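Local coordinates for beta-1,3-1,4-glucanase (Caldicellulosiruptor sp. F32, PDB 5H4R), which probably hydrolyses mixed-linkage beta-1,3-1,4-glucans such as lichenan, as a glycoside hydrolase of family 5, at residues A[26-30]-A[343-347]; A[143-149]-A[161-165]; A[208-212]-A[251-255]; A[289-293]-A[332-338]. The protein carries 1 engineered substitution. All coordinates share one frame; numbering follows the deposited sequence.

Contact 1 (A[26-30]-A[343-347])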
loop_
_atom_site.group_PDB
_atom_site.type_symbol
_atom_site.label_atom_id
_atom_site.label_comp_id
_atom_site.label_asym_id
_atom_site.label_seq_id
_atom_site.Cartn_x
_atom_site.Cartn_y
_atom_site.Cartn_z
ATOM N N PRO A 26 16.160 19.177 -4.088
ATOM C CA PRO A 26 17.333 18.966 -4.935
ATOM C C PRO A 26 16.958 18.792 -6.399
ATOM O O PRO A 26 15.847 18.395 -6.744
ATOM C CB PRO A 26 17.944 17.675 -4.375
ATOM C CG PRO A 26 16.768 16.922 -3.861
ATOM C CD PRO A 26 15.841 17.971 -3.289
ATOM N N GLU A 27 17.930 19.088 -7.257
ATOM C CA GLU A 27 17.836 18.755 -8.676
ATOM C C GLU A 27 18.348 17.334 -8.873
ATOM O O GLU A 27 19.557 17.087 -8.788
ATOM C CB GLU A 27 18.632 19.755 -9.512
ATOM C CG GLU A 27 17.936 21.085 -9.678
ATOM C CD GLU A 27 16.672 20.973 -10.516
ATOM O OE1 GLU A 27 16.630 20.106 -11.415
ATOM O OE2 GLU A 27 15.724 21.748 -10.272
ATOM N N ILE A 28 17.430 16.412 -9.147
ATOM C CA ILE A 28 17.739 14.984 -9.235
ATOM C C ILE A 28 17.987 14.651 -10.698
ATOM O O ILE A 28 17.157 14.974 -11.562
ATOM C CB ILE A 28 16.592 14.116 -8.683
ATOM C CG1 ILE A 28 16.174 14.477 -7.246
ATOM C CG2 ILE A 28 16.957 12.616 -8.787
ATOM C CD1 ILE A 28 16.988 13.880 -6.165
ATOM N N LYS A 29 19.092 13.954 -10.961
ATOM C CA LYS A 29 19.482 13.520 -12.298
ATOM C C LYS A 29 19.517 11.997 -12.311
ATOM O O LYS A 29 20.523 11.387 -11.930
ATOM C CB LYS A 29 20.838 14.094 -12.678
ATOM C CG LYS A 29 20.952 15.600 -12.465
ATOM C CD LYS A 29 19.906 16.373 -13.267
ATOM C CE LYS A 29 20.011 17.875 -12.997
ATOM N NZ LYS A 29 18.953 18.661 -13.699
ATOM N N ILE A 30 18.414 11.393 -12.745
ATOM C CA ILE A 30 18.318 9.958 -12.984
ATOM C C ILE A 30 17.732 9.765 -14.379
ATOM O O ILE A 30 16.617 10.224 -14.654
ATOM C CB ILE A 30 17.440 9.247 -11.944
ATOM C CG1 ILE A 30 17.996 9.444 -10.523
ATOM C CG2 ILE A 30 17.353 7.755 -12.282
ATOM C CD1 ILE A 30 17.100 8.930 -9.438
ATOM N N ALA A 343 12.566 12.138 -0.359
ATOM C CA ALA A 343 11.284 11.987 -1.033
ATOM C C ALA A 343 11.402 12.295 -2.512
ATOM O O ALA A 343 10.833 11.574 -3.353
ATOM C CB ALA A 343 10.230 12.891 -0.388
ATOM N N ALA A 344 12.150 13.339 -2.855
ATOM C CA ALA A 344 12.374 13.649 -4.255
ATOM C C ALA A 344 13.104 12.505 -4.942
ATOM O O ALA A 344 12.747 12.105 -6.055
ATOM C CB ALA A 344 13.176 14.945 -4.381
ATOM N N TYR A 345 14.164 12.000 -4.314
ATOM C CA TYR A 345 14.962 10.960 -4.945
ATOM C C TYR A 345 14.150 9.690 -5.135
ATOM O O TYR A 345 14.173 9.080 -6.212
ATOM C CB TYR A 345 16.219 10.671 -4.119
ATOM C CG TYR A 345 17.125 9.682 -4.807
ATOM C CD1 TYR A 345 18.086 10.120 -5.707
ATOM C CD2 TYR A 345 17.018 8.326 -4.565
ATOM C CE1 TYR A 345 18.919 9.223 -6.360
ATOM C CE2 TYR A 345 17.866 7.408 -5.216
ATOM C CZ TYR A 345 18.796 7.865 -6.107
ATOM O OH TYR A 345 19.631 6.985 -6.750
ATOM N N TYR A 346 13.430 9.269 -4.087
ATOM C CA TYR A 346 12.673 8.028 -4.133
ATOM C C TYR A 346 11.640 8.075 -5.255
ATOM O O TYR A 346 11.547 7.146 -6.065
ATOM C CB TYR A 346 12.023 7.800 -2.779
ATOM C CG TYR A 346 11.447 6.434 -2.544
ATOM C CD1 TYR A 346 10.274 6.030 -3.179
ATOM C CD2 TYR A 346 12.017 5.574 -1.627
ATOM C CE1 TYR A 346 9.721 4.780 -2.926
ATOM C CE2 TYR A 346 11.472 4.313 -1.381
ATOM C CZ TYR A 346 10.329 3.938 -2.037
ATOM O OH TYR A 346 9.769 2.713 -1.777
ATOM N N VAL A 347 10.890 9.181 -5.345
ATOM C CA VAL A 347 9.865 9.304 -6.382
ATOM C C VAL A 347 10.495 9.345 -7.781
ATOM O O VAL A 347 9.999 8.705 -8.716
ATOM C CB VAL A 347 8.978 10.530 -6.105
ATOM C CG1 VAL A 347 8.056 10.815 -7.299
ATOM C CG2 VAL A 347 8.154 10.283 -4.882
#

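Contact 2 (A[143-149]-A[161-165])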
loop_
_atom_site.group_PDB
_atom_site.type_symbol
_atom_site.label_atom_id
_atom_site.label_comp_id
_atom_site.label_asym_id
_atom_site.label_seq_id
_atom_site.Cartn_x
_atom_site.Cartn_y
_atom_site.Cartn_z
ATOM N N ASP A 143 -5.508 -7.731 9.189
ATOM C CA ASP A 143 -6.312 -8.922 9.417
ATOM C C ASP A 143 -5.458 -10.187 9.390
ATOM O O ASP A 143 -5.960 -11.276 9.116
ATOM C CB ASP A 143 -7.421 -9.036 8.371
ATOM C CG ASP A 143 -8.453 -7.922 8.464
ATOM O OD1 ASP A 143 -8.575 -7.300 9.528
ATOM O OD2 ASP A 143 -9.192 -7.719 7.474
ATOM N N ILE A 144 -4.166 -10.076 9.698
ATOM C CA ILE A 144 -3.242 -11.196 9.537
ATOM C C ILE A 144 -3.177 -11.908 10.889
ATOM O O ILE A 144 -2.351 -11.605 11.752
ATOM C CB ILE A 144 -1.874 -10.739 9.037
ATOM C CG1 ILE A 144 -2.028 -9.803 7.826
ATOM C CG2 ILE A 144 -0.997 -11.956 8.710
ATOM C CD1 ILE A 144 -2.746 -10.409 6.612
ATOM N N MET A 145 -4.064 -12.881 11.067
ATOM C CA MET A 145 -4.149 -13.629 12.313
ATOM C C MET A 145 -4.878 -14.935 12.042
ATOM O O MET A 145 -5.743 -14.992 11.159
ATOM C CB MET A 145 -4.868 -12.804 13.392
ATOM C CG MET A 145 -6.025 -11.993 12.887
ATOM S SD MET A 145 -6.470 -10.578 13.952
ATOM C CE MET A 145 -7.001 -11.519 15.358
ATOM N N PRO A 146 -4.564 -15.990 12.781
ATOM C CA PRO A 146 -5.300 -17.241 12.616
ATOM C C PRO A 146 -6.796 -17.014 12.810
ATOM O O PRO A 146 -7.224 -16.297 13.708
ATOM C CB PRO A 146 -4.704 -18.144 13.702
ATOM C CG PRO A 146 -3.324 -17.581 13.928
ATOM C CD PRO A 146 -3.503 -16.101 13.800
ATOM N N GLY A 147 -7.591 -17.607 11.933
ATOM C CA GLY A 147 -9.014 -17.389 11.950
ATOM C C GLY A 147 -9.484 -16.338 10.974
ATOM O O GLY A 147 -10.674 -16.315 10.640
ATOM N N TYR A 148 -8.578 -15.468 10.511
ATOM C CA TYR A 148 -8.882 -14.545 9.425
ATOM C C TYR A 148 -7.923 -14.885 8.290
ATOM O O TYR A 148 -7.989 -15.997 7.763
ATOM C CB TYR A 148 -8.865 -13.098 9.928
ATOM C CG TYR A 148 -9.858 -12.889 11.050
ATOM C CD1 TYR A 148 -11.220 -12.847 10.793
ATOM C CD2 TYR A 148 -9.442 -12.752 12.356
ATOM C CE1 TYR A 148 -12.139 -12.684 11.818
ATOM C CE2 TYR A 148 -10.361 -12.574 13.387
ATOM C CZ TYR A 148 -11.700 -12.544 13.106
ATOM O OH TYR A 148 -12.625 -12.373 14.123
ATOM N N TYR A 149 -7.030 -13.969 7.900
ATOM C CA TYR A 149 -6.028 -14.235 6.859
ATOM C C TYR A 149 -4.763 -14.738 7.549
ATOM O O TYR A 149 -4.134 -14.000 8.315
ATOM C CB TYR A 149 -5.737 -12.975 6.030
ATOM C CG TYR A 149 -4.848 -13.213 4.825
ATOM C CD1 TYR A 149 -3.523 -13.610 4.976
ATOM C CD2 TYR A 149 -5.348 -13.072 3.523
ATOM C CE1 TYR A 149 -2.715 -13.847 3.885
ATOM C CE2 TYR A 149 -4.536 -13.299 2.430
ATOM C CZ TYR A 149 -3.228 -13.677 2.617
ATOM O OH TYR A 149 -2.431 -13.904 1.517
ATOM N N LYS A 161 -11.499 -19.175 2.992
ATOM C CA LYS A 161 -12.871 -18.757 3.268
ATOM C C LYS A 161 -12.947 -17.263 3.524
ATOM O O LYS A 161 -13.885 -16.585 3.079
ATOM C CB LYS A 161 -13.404 -19.526 4.468
ATOM C CG LYS A 161 -14.840 -19.276 4.774
ATOM C CD LYS A 161 -15.313 -20.156 5.948
ATOM C CE LYS A 161 -16.809 -20.058 6.195
ATOM N NZ LYS A 161 -17.631 -20.701 5.134
ATOM N N TYR A 162 -11.965 -16.731 4.259
ATOM C CA TYR A 162 -11.929 -15.306 4.580
ATOM C C TYR A 162 -11.708 -14.454 3.337
ATOM O O TYR A 162 -12.437 -13.483 3.102
ATOM C CB TYR A 162 -10.824 -15.040 5.616
ATOM C CG TYR A 162 -10.826 -13.622 6.152
ATOM C CD1 TYR A 162 -11.831 -13.196 6.997
ATOM C CD2 TYR A 162 -9.816 -12.703 5.818
ATOM C CE1 TYR A 162 -11.863 -11.917 7.499
ATOM C CE2 TYR A 162 -9.850 -11.393 6.331
ATOM C CZ TYR A 162 -10.872 -11.022 7.176
ATOM O OH TYR A 162 -10.974 -9.756 7.718
ATOM N N VAL A 163 -10.698 -14.793 2.532
ATOM C CA VAL A 163 -10.451 -14.063 1.285
ATOM C C VAL A 163 -11.685 -14.119 0.388
ATOM O O VAL A 163 -12.155 -13.090 -0.117
ATOM C CB VAL A 163 -9.198 -14.625 0.580
ATOM C CG1 VAL A 163 -9.020 -14.000 -0.810
ATOM C CG2 VAL A 163 -7.967 -14.384 1.420
ATOM N N LYS A 164 -12.249 -15.322 0.197
ATOM C CA LYS A 164 -13.450 -15.467 -0.633
ATOM C C LYS A 164 -14.583 -14.590 -0.116
ATOM O O LYS A 164 -15.238 -13.882 -0.890
ATOM C CB LYS A 164 -13.893 -16.928 -0.687
ATOM C CG LYS A 164 -13.067 -17.818 -1.570
ATOM C CD LYS A 164 -13.774 -19.163 -1.786
ATOM C CE LYS A 164 -12.942 -20.090 -2.657
ATOM N NZ LYS A 164 -13.555 -21.436 -2.794
ATOM N N SER A 165 -14.837 -14.622 1.192
ATOM C CA SER A 165 -16.001 -13.922 1.722
ATOM C C SER A 165 -15.817 -12.417 1.701
ATOM O O SER A 165 -16.717 -11.681 1.272
ATOM C CB SER A 165 -16.328 -14.359 3.138
ATOM O OG SER A 165 -17.497 -13.654 3.534
#

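Contact 3 (A[208-212]-A[251-255])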
loop_
_atom_site.group_PDB
_atom_site.type_symbol
_atom_site.label_atom_id
_atom_site.label_comp_id
_atom_site.label_asym_id
_atom_site.label_seq_id
_atom_site.Cartn_x
_atom_site.Cartn_y
_atom_site.Cartn_z
ATOM N N ARG A 208 8.743 -21.917 2.902
ATOM C CA ARG A 208 8.248 -22.315 1.594
ATOM C C ARG A 208 6.739 -22.486 1.627
ATOM O O ARG A 208 6.050 -22.136 0.668
ATOM C CB ARG A 208 8.935 -23.606 1.131
ATOM C CG ARG A 208 10.443 -23.446 1.041
ATOM C CD ARG A 208 11.126 -24.564 0.264
ATOM N NE ARG A 208 10.765 -24.541 -1.157
ATOM C CZ ARG A 208 11.351 -23.785 -2.088
ATOM N NH1 ARG A 208 12.343 -22.961 -1.772
ATOM N NH2 ARG A 208 10.939 -23.850 -3.351
ATOM N N ASP A 209 6.212 -23.010 2.736
ATOM C CA ASP A 209 4.775 -23.230 2.871
ATOM C C ASP A 209 4.008 -21.907 2.868
ATOM O O ASP A 209 2.938 -21.800 2.257
ATOM C CB ASP A 209 4.518 -24.008 4.153
ATOM C CG ASP A 209 3.047 -24.220 4.429
ATOM O OD1 ASP A 209 2.392 -24.999 3.705
ATOM O OD2 ASP A 209 2.548 -23.634 5.402
ATOM N N ALA A 210 4.548 -20.887 3.531
ATOM C CA ALA A 210 3.865 -19.594 3.588
ATOM C C ALA A 210 3.854 -18.914 2.220
ATOM O O ALA A 210 2.847 -18.310 1.818
ATOM C CB ALA A 210 4.521 -18.710 4.647
ATOM N N VAL A 211 4.951 -19.024 1.476
ATOM C CA VAL A 211 4.996 -18.477 0.119
ATOM C C VAL A 211 3.961 -19.161 -0.764
ATOM O O VAL A 211 3.244 -18.507 -1.540
ATOM C CB VAL A 211 6.422 -18.613 -0.443
ATOM C CG1 VAL A 211 6.455 -18.326 -1.965
ATOM C CG2 VAL A 211 7.356 -17.664 0.265
ATOM N N GLU A 212 3.830 -20.481 -0.625
ATOM C CA GLU A 212 2.842 -21.222 -1.400
ATOM C C GLU A 212 1.428 -20.828 -0.999
ATOM O O GLU A 212 0.541 -20.700 -1.849
ATOM C CB GLU A 212 3.052 -22.725 -1.211
ATOM C CG GLU A 212 4.370 -23.228 -1.800
ATOM C CD GLU A 212 4.495 -22.985 -3.300
ATOM O OE1 GLU A 212 3.690 -23.575 -4.058
ATOM O OE2 GLU A 212 5.388 -22.198 -3.721
ATOM N N ILE A 251 11.699 -13.591 -5.713
ATOM C CA ILE A 251 12.011 -15.012 -5.679
ATOM C C ILE A 251 11.270 -15.747 -6.791
ATOM O O ILE A 251 10.151 -15.376 -7.187
ATOM C CB ILE A 251 11.677 -15.641 -4.313
ATOM C CG1 ILE A 251 10.220 -15.401 -3.942
ATOM C CG2 ILE A 251 12.645 -15.122 -3.223
ATOM C CD1 ILE A 251 9.771 -16.118 -2.640
ATOM N N ASP A 252 11.891 -16.835 -7.264
ATOM C CA ASP A 252 11.298 -17.650 -8.326
ATOM C C ASP A 252 9.969 -18.250 -7.890
ATOM O O ASP A 252 9.096 -18.518 -8.724
ATOM C CB ASP A 252 12.254 -18.776 -8.726
ATOM C CG ASP A 252 13.506 -18.275 -9.399
ATOM O OD1 ASP A 252 13.532 -17.110 -9.862
ATOM O OD2 ASP A 252 14.459 -19.075 -9.489
ATOM N N GLU A 253 9.802 -18.479 -6.588
ATOM C CA GLU A 253 8.627 -19.167 -6.086
ATOM C C GLU A 253 7.368 -18.306 -6.103
ATOM O O GLU A 253 6.278 -18.862 -5.949
ATOM C CB GLU A 253 8.886 -19.670 -4.663
ATOM C CG GLU A 253 9.855 -20.846 -4.608
ATOM C CD GLU A 253 11.316 -20.435 -4.509
ATOM O OE1 GLU A 253 11.639 -19.238 -4.661
ATOM O OE2 GLU A 253 12.151 -21.334 -4.291
ATOM N N PHE A 254 7.490 -16.992 -6.278
ATOM C CA PHE A 254 6.318 -16.135 -6.361
ATOM C C PHE A 254 5.624 -16.370 -7.696
ATOM O O PHE A 254 6.275 -16.478 -8.739
ATOM C CB PHE A 254 6.707 -14.663 -6.221
ATOM C CG PHE A 254 5.555 -13.733 -6.428
ATOM C CD1 PHE A 254 4.617 -13.561 -5.439
ATOM C CD2 PHE A 254 5.396 -13.053 -7.624
ATOM C CE1 PHE A 254 3.530 -12.710 -5.623
ATOM C CE2 PHE A 254 4.297 -12.232 -7.818
ATOM C CZ PHE A 254 3.371 -12.065 -6.834
ATOM N N LYS A 255 4.289 -16.465 -7.667
ATOM C CA LYS A 255 3.516 -16.708 -8.880
ATOM C C LYS A 255 2.498 -15.603 -9.080
ATOM O O LYS A 255 1.685 -15.326 -8.184
ATOM C CB LYS A 255 2.803 -18.058 -8.820
ATOM C CG LYS A 255 3.713 -19.250 -8.745
ATOM C CD LYS A 255 2.887 -20.523 -8.642
ATOM C CE LYS A 255 3.773 -21.753 -8.586
ATOM N NZ LYS A 255 2.980 -22.981 -8.307
#

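Contact 4 (A[289-293]-A[332-338])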
loop_
_atom_site.group_PDB
_atom_site.type_symbol
_atom_site.label_atom_id
_atom_site.label_comp_id
_atom_site.label_asym_id
_atom_site.label_seq_id
_atom_site.Cartn_x
_atom_site.Cartn_y
_atom_site.Cartn_z
ATOM N N SER A 289 19.560 3.448 14.131
ATOM C CA SER A 289 18.829 4.479 13.413
ATOM C C SER A 289 19.784 5.551 12.914
ATOM O O SER A 289 20.759 5.900 13.588
ATOM C CB SER A 289 17.789 5.107 14.332
ATOM O OG SER A 289 17.137 6.190 13.703
ATOM N N VAL A 290 19.475 6.088 11.742
ATOM C CA VAL A 290 20.108 7.302 11.249
ATOM C C VAL A 290 19.024 8.317 10.920
ATOM O O VAL A 290 17.892 7.980 10.565
ATOM C CB VAL A 290 21.022 7.036 10.037
ATOM C CG1 VAL A 290 22.084 5.989 10.385
ATOM C CG2 VAL A 290 20.247 6.619 8.853
ATOM N N SER A 291 19.384 9.586 11.051
ATOM C CA SER A 291 18.459 10.675 10.784
ATOM C C SER A 291 18.853 11.507 9.577
ATOM O O SER A 291 18.105 12.414 9.205
ATOM C CB SER A 291 18.364 11.598 12.004
ATOM O OG SER A 291 19.614 12.220 12.250
ATOM N N GLU A 292 19.998 11.231 8.972
ATOM C CA GLU A 292 20.480 11.970 7.811
ATOM C C GLU A 292 20.338 11.127 6.559
ATOM O O GLU A 292 20.606 9.920 6.572
ATOM C CB GLU A 292 21.952 12.357 7.983
ATOM C CG GLU A 292 22.192 13.315 9.109
ATOM C CD GLU A 292 23.666 13.646 9.277
ATOM O OE1 GLU A 292 24.498 13.039 8.568
ATOM O OE2 GLU A 292 23.989 14.518 10.114
ATOM N N TRP A 293 19.968 11.782 5.467
ATOM C CA TRP A 293 19.862 11.170 4.149
ATOM C C TRP A 293 20.321 12.235 3.168
ATOM O O TRP A 293 19.873 13.374 3.254
ATOM C CB TRP A 293 18.425 10.710 3.843
ATOM C CG TRP A 293 18.337 9.811 2.653
ATOM C CD1 TRP A 293 18.268 8.445 2.667
ATOM C CD2 TRP A 293 18.330 10.197 1.269
ATOM N NE1 TRP A 293 18.199 7.959 1.378
ATOM C CE2 TRP A 293 18.247 9.011 0.502
ATOM C CE3 TRP A 293 18.391 11.430 0.609
ATOM C CZ2 TRP A 293 18.253 9.027 -0.901
ATOM C CZ3 TRP A 293 18.395 11.447 -0.773
ATOM C CH2 TRP A 293 18.316 10.254 -1.512
ATOM N N LYS A 332 12.435 12.442 12.405
ATOM C CA LYS A 332 13.423 12.141 13.447
ATOM C C LYS A 332 13.983 13.463 13.920
ATOM O O LYS A 332 14.969 13.970 13.387
ATOM C CB LYS A 332 14.520 11.213 12.959
ATOM C CG LYS A 332 13.926 9.887 12.554
ATOM C CD LYS A 332 14.977 8.866 12.097
ATOM C CE LYS A 332 14.358 7.514 11.964
ATOM N NZ LYS A 332 15.352 6.478 11.592
ATOM N N ASN A 333 13.332 14.023 14.919
ATOM C CA ASN A 333 13.818 15.234 15.568
ATOM C C ASN A 333 14.058 16.357 14.567
ATOM O O ASN A 333 15.042 17.093 14.660
ATOM C CB ASN A 333 15.080 14.944 16.347
ATOM C CG ASN A 333 14.895 13.803 17.338
ATOM O OD1 ASN A 333 15.515 12.752 17.194
ATOM N ND2 ASN A 333 14.047 14.004 18.338
ATOM N N GLY A 334 13.156 16.504 13.606
ATOM C CA GLY A 334 13.195 17.673 12.742
ATOM C C GLY A 334 14.102 17.593 11.538
ATOM O O GLY A 334 14.612 18.633 11.079
ATOM N N ASN A 335 14.276 16.401 10.973
ATOM C CA ASN A 335 15.232 16.154 9.894
ATOM C C ASN A 335 14.609 16.426 8.525
ATOM O O ASN A 335 14.617 15.593 7.624
ATOM C CB ASN A 335 15.771 14.719 9.995
ATOM C CG ASN A 335 14.710 13.656 9.819
ATOM O OD1 ASN A 335 13.521 13.866 10.067
ATOM N ND2 ASN A 335 15.160 12.463 9.408
ATOM N N LEU A 336 14.116 17.661 8.366
ATOM C CA LEU A 336 13.300 17.985 7.203
ATOM C C LEU A 336 14.116 17.921 5.919
ATOM O O LEU A 336 13.677 17.334 4.930
ATOM C CB LEU A 336 12.681 19.367 7.363
ATOM C CG LEU A 336 11.821 19.842 6.197
ATOM C CD1 LEU A 336 10.647 18.886 5.963
ATOM C CD2 LEU A 336 11.323 21.267 6.467
ATOM N N GLN A 337 15.289 18.559 5.902
ATOM C CA GLN A 337 16.071 18.590 4.670
ATOM C C GLN A 337 16.370 17.178 4.181
ATOM O O GLN A 337 16.277 16.891 2.976
ATOM C CB GLN A 337 17.366 19.371 4.890
ATOM C CG GLN A 337 18.227 19.425 3.657
ATOM C CD GLN A 337 17.566 20.198 2.525
ATOM O OE1 GLN A 337 16.968 21.273 2.740
ATOM N NE2 GLN A 337 17.697 19.679 1.306
ATOM N N SER A 338 16.736 16.272 5.100
ATOM C CA SER A 338 16.970 14.883 4.699
ATOM C C SER A 338 15.717 14.234 4.127
ATOM O O SER A 338 15.781 13.498 3.136
ATOM C CB SER A 338 17.463 14.049 5.879
ATOM O OG SER A 338 18.784 14.387 6.263
#

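Contact 1 (A[26-30]-A[343-347])
Three alternate side chains of the 26-30 segment, Pro26, Ile28 and Ile30, meet Ala344 and Tyr345 on helix 336-352, and every contact across the pair is apolar. The alternation follows from the extended backbone of 26-30: these three CB atoms are directed toward the helix, while Glu27 and Lys29 between them point away.

The aliphatic contacts centre on the methyl of Ala344. Its CB lies 4.1 Å from Pro26 CG and 4.2 Å from Ile28 CG1, touching both the proline ring and the isoleucine branch. Beyond CG1, the terminal methyl of Ile28 reaches the helix backbone, with CD1 3.8 Å from Tyr345 CA.

The aromatic contacts belong to the Tyr345 ring. CG lies anti to the backbone N (chi1 -175°), which swings the ring along the 26-30 segment, past Ile28 and on to Ile30. Ile28 CD1 sits at the ring edge, near its plane, and is 3.9 Å from Tyr345 CB. Ile30 CD1 approaches obliquely, 3.6 Å from Tyr345 CE1; both isoleucines cross the tyrosine at about a right angle.

Polar groups are served by other partners. Tyr345 OH is hydrogen-bonded to Asp305 of helix 298-316, Glu27 forms salt bridges with Lys29 and with Lys393, and Tyr394 OH bonds both Pro26 O and Ile28 N.

With no hydrogen bond joining the two segments directly, their mutual fit rests on shape and burial of hydrocarbon: the N-terminal segment lies against helix 336-352 of the barrel, its charged residues turned away from it.

Contact 2 (A[143-149]-A[161-165])
Asp143 OD2 accepts a hydrogen bond from Tyr162 OH at 2.7 Å and a second from the backbone N of Trp103, while its other oxygen, OD1, is bonded to His104 ND1. The phenol hydroxyl meets OD2 from above the carboxylate plane, 76° out of it, although OD2 itself lies at the edge of the tyrosine ring and in its plane. Two neutral donors thus grip one oxygen of a buried carboxylate, which would be expected to help stabilise its negative charge.

Tyr162 gets there with CG anti to the backbone N (chi1 -172°), and the loop covers one face of its ring. Tyr148 CB stands over that face, 3.9 Å from the ring centroid and almost directly over its centre, a CH-pi contact. The two rings form an offset edge-to-face pair, Tyr148 giving the edge, with planes 69° apart and Tyr148 CD1 3.5 Å from Tyr162 CE1. Further along, Tyr149 CD2 lies 3.6 Å from Val163 CG2.

The loop's own shape is set by a type II turn from Met145 to Tyr148, closed by Tyr148 N to Met145 O at 2.9 Å; Gly147 takes the positive phi of that turn.

In the (beta/alpha)8 barrel, 143-149 lies in the loop between strand 135-139 and helix 156-173 and packs on that helix, while helix 205-226 packs against Tyr149 and Val163 through Leu217 and Val220.

Contact 3 (A[208-212]-A[251-255])
Glu253 meets Arg208 and Val211 where the loop after helix 247-250 comes up against helix 205-226, two peripheral elements of the (beta/alpha)8 barrel. A type I turn from Ile251 to Phe254, with Phe254 N bonded to Ile251 O, presents the glutamate to the helix.

Followed outward, the Glu253 side chain changes company atom by atom. Its CB packs on Val211, 3.9 Å from CG1. CG lies 3.4 Å from Arg208 NH2; beyond it the bend at chi2 (88°) swings the carboxylate toward the arginine. At the tip, OE2 takes both terminal nitrogens of Arg208, NH2 at 2.9 Å and NH1 at 3.0 Å, in an end-on salt bridge in which a single oxygen does all the accepting. The two bonds differ in approach: NH2 uses the anti lone pair of OE2, whereas NH1 comes from above the carboxylate plane, 48° out of it. Both N-H directions are well off straight, as expected when two donors converge on one atom, and the two flat groups are turned 69° from each other. Arg208 NH1 also bonds Met202 O, a second tie on the guanidinium.

Beside the ion pair, Val211 and Ile251 meet tip to tip. At the exposed edge of the contact, Glu212 OE1 and Lys255 NZ are 4.3 Å apart, beyond salt-bridge range but probably mutually attractive. Asn215, on the same helix, holds the loop backbone by both ends of its amide: ND2 donates to Glu253 O, and OD1 accepts from Lys255 N.

Contact 4 (A[289-293]-A[332-338])
Lys332 NZ reaches across to Ser289 and Val290, donating to Ser289 OG at 2.8 Å and to Val290 O at 3.1 Å. The side chain is extended beyond CG, which carries the ammonium to the N-terminal end of the 289-293 segment. The Val290 carbonyl receives it at a tilt, the donor lying 34° from the carbonyl plane. NZ also bonds Gln282 O and Phe279 O, so this charged nitrogen, on a buried residue, is surrounded by four neutral oxygens, three of them backbone carbonyls; with three hydrogens to give, at least one must be shared.

Asn335 uses both halves of its amide. ND2 donates to Ser291 O at 3.0 Å in a nearly straight bond (165° at the hydrogen), with the acceptor in the amide plane. OD1 turns back within its own segment and accepts from Lys332 N at 2.9 Å; that donor stands above the carbonyl plane. The amide is therefore held at both ends, and its rotation is fixed by them.

Within the (beta/alpha)8 barrel, the polar contacts join a loop before helix 298-316 to the loop and first turn that open helix 336-352, after strand 322-327. Asn335 occupies the N-cap position of that last helix, but its side chain makes no capping bond.

In the helix's first turn, Ser338 OG accepts from Trp293 N at 3.0 Å. Ser338 CB packs 4.0 Å from Trp293 CB. The indole extends away from this pair, meeting Phe342 edge-to-face and touching Phe279, while its NE1 makes a weak hydrogen bond to Ser300 O.

In the fold
All four contacts lie around the periphery of one eight-stranded parallel barrel. Contacts 2, 3 and 4 follow one another along the chain, and contact 1 spans them all by bringing the N-terminal segment to helix 336-352. Contact 4 uses the start of that same helix: its centre is about 17 Å from that of contact 1, and the two touch where Tyr345 CB meets Trp293 CH2 at 3.4 Å. Contacts 2 and 3 have centres about 19 Å apart; contact 3 uses helix 205-226, which also packs on contact 2. Contacts 1 and 2 lie about 39 Å apart between centres, on opposite sides of the chain's centre, so the contacts sample well-separated parts of the barrel's helical layer.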